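Local structure of transcription elongation factor SPT6 (Candida glabrata, 3PJP) at residues Tyr176-Pro179 with Gln183-Asn186. The protein binds the phosphorylated C-terminal repeat domain of RNA polymerase II through this tandem SH2 domain and probably acts as a histone H3-H4 chaperone during transcription elongation. Numbering follows the deposited sequence.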
loop_
_atom_site.group_PDB
_atom_site.type_symbol
_atom_site.label_atom_id
_atom_site.label_comp_id
_atom_site.label_asym_id
_atom_site.label_seq_id
_atom_site.Cartn_x
_atom_site.Cartn_y
_atom_site.Cartn_z
ATOM N N TYR A 176 -5.570 -5.930 -12.249
ATOM C CA TYR A 176 -4.314 -6.616 -12.023
ATOM C C TYR A 176 -3.489 -5.963 -10.932
ATOM O O TYR A 176 -3.645 -4.780 -10.636
ATOM C CB TYR A 176 -3.462 -6.623 -13.293
ATOM C CG TYR A 176 -4.117 -7.219 -14.522
ATOM C CD1 TYR A 176 -5.080 -8.223 -14.421
ATOM C CD2 TYR A 176 -3.748 -6.790 -15.776
ATOM C CE1 TYR A 176 -5.663 -8.768 -15.569
ATOM C CE2 TYR A 176 -4.326 -7.321 -16.917
ATOM C CZ TYR A 176 -5.278 -8.310 -16.801
ATOM O OH TYR A 176 -5.852 -8.832 -17.937
ATOM N N ASN A 177 -2.589 -6.757 -10.371
ATOM C CA ASN A 177 -1.569 -6.294 -9.459
ATOM C C ASN A 177 -0.335 -6.016 -10.299
ATOM O O ASN A 177 0.462 -6.921 -10.553
ATOM C CB ASN A 177 -1.288 -7.404 -8.450
ATOM C CG ASN A 177 -0.711 -6.883 -7.178
ATOM O OD1 ASN A 177 0.306 -6.195 -7.188
ATOM N ND2 ASN A 177 -1.376 -7.170 -6.065
ATOM N N TYR A 178 -0.191 -4.787 -10.782
ATOM C CA TYR A 178 0.911 -4.438 -11.678
ATOM C C TYR A 178 2.241 -4.433 -10.931
ATOM O O TYR A 178 2.402 -3.734 -9.934
ATOM C CB TYR A 178 0.620 -3.079 -12.366
ATOM C CG TYR A 178 -0.621 -3.133 -13.237
ATOM C CD1 TYR A 178 -0.554 -3.581 -14.552
ATOM C CD2 TYR A 178 -1.870 -2.777 -12.729
ATOM C CE1 TYR A 178 -1.684 -3.655 -15.344
ATOM C CE2 TYR A 178 -3.023 -2.852 -13.525
ATOM C CZ TYR A 178 -2.915 -3.298 -14.832
ATOM O OH TYR A 178 -4.023 -3.382 -15.654
ATOM N N PRO A 179 3.204 -5.245 -11.393
ATOM C CA PRO A 179 4.381 -5.451 -10.534
ATOM C C PRO A 179 5.379 -4.294 -10.487
ATOM O O PRO A 179 6.228 -4.284 -9.582
ATOM C CB PRO A 179 5.054 -6.686 -11.148
ATOM C CG PRO A 179 3.983 -7.351 -11.977
ATOM C CD PRO A 179 3.120 -6.237 -12.480
ATOM N N GLN A 183 4.596 -0.737 -15.520
ATOM C CA GLN A 183 3.477 -1.584 -15.940
ATOM C C GLN A 183 2.160 -0.993 -15.469
ATOM O O GLN A 183 1.142 -1.100 -16.156
ATOM C CB GLN A 183 3.625 -3.006 -15.396
ATOM C CG GLN A 183 4.558 -3.927 -16.184
ATOM C CD GLN A 183 4.829 -5.230 -15.437
ATOM O OE1 GLN A 183 5.299 -5.208 -14.295
ATOM N NE2 GLN A 183 4.515 -6.366 -16.062
ATOM N N LEU A 184 2.183 -0.376 -14.292
ATOM C CA LEU A 184 0.994 0.294 -13.765
ATOM C C LEU A 184 0.526 1.422 -14.681
ATOM O O LEU A 184 -0.679 1.550 -14.960
ATOM C CB LEU A 184 1.290 0.858 -12.382
ATOM C CG LEU A 184 0.239 1.790 -11.762
ATOM C CD1 LEU A 184 -1.023 1.009 -11.469
ATOM C CD2 LEU A 184 0.826 2.341 -10.468
ATOM N N CYS A 185 1.459 2.264 -15.129
ATOM C CA CYS A 185 1.084 3.364 -16.008
ATOM C C CYS A 185 0.601 2.833 -17.352
ATOM O O CYS A 185 -0.359 3.338 -17.891
ATOM C CB CYS A 185 2.215 4.376 -16.208
ATOM S SG CYS A 185 2.773 5.152 -14.680
ATOM N N ASN A 186 1.266 1.801 -17.868
ATOM C CA ASN A 186 0.813 1.184 -19.108
ATOM C C ASN A 186 -0.582 0.568 -18.956
ATOM O O ASN A 186 -1.406 0.662 -19.856
ATOM C CB ASN A 186 1.814 0.128 -19.600
ATOM C CG ASN A 186 3.117 0.742 -20.104
ATOM O OD1 ASN A 186 3.175 1.931 -20.419
ATOM N ND2 ASN A 186 4.164 -0.074 -20.196
#
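Tyr178 packs its CB and ring against the backbone of the helix at Gln183 and Leu184. Tyr178 CB lies 3.7 Å from Leu184 N. The separation between Tyr178 CB and Leu184 CB is 4.0 Å. The two side chains cross at about a right angle. With CG anti to the backbone N (chi1 170°), Leu184 brings its CD1 to 4.1 Å from Tyr178 CD2.

The ring also approaches a polar atom. Tyr178 CD1 sits 3.4 Å from Gln183 O, which comes in obliquely. One face of the ring carries Tyr176 CB, offset toward the rim. Tyr178 OH is hydrogen-bonded to Asn175 ND2, in the short link just before strand 176-178.

Pro179 meets the amide of Gln183, whose chain runs extended beyond CG and crosses the proline ring roughly perpendicularly. Gln183 OE1 lies 3.0 Å from Pro179 CD and 3.4 Å from Pro179 CG. The approach is short, but it is a van der Waals contact rather than a hydrogen bond. Both residues are exposed.

The contact joins edge strand 176-178 of the C-terminal SH2 domain to helix 181-191, which follows it. Gln183 N donates a hydrogen bond to Thr180 OG1, just before that helix. Tyr178 pairs by backbone with Phe171 of strand 171-173. The Leu184 side chain touches Phe171, Leu173 and Phe137, so the helix packs on strands 134-139 and 171-173, a helix-on-sheet arrangement as in SH2 folds.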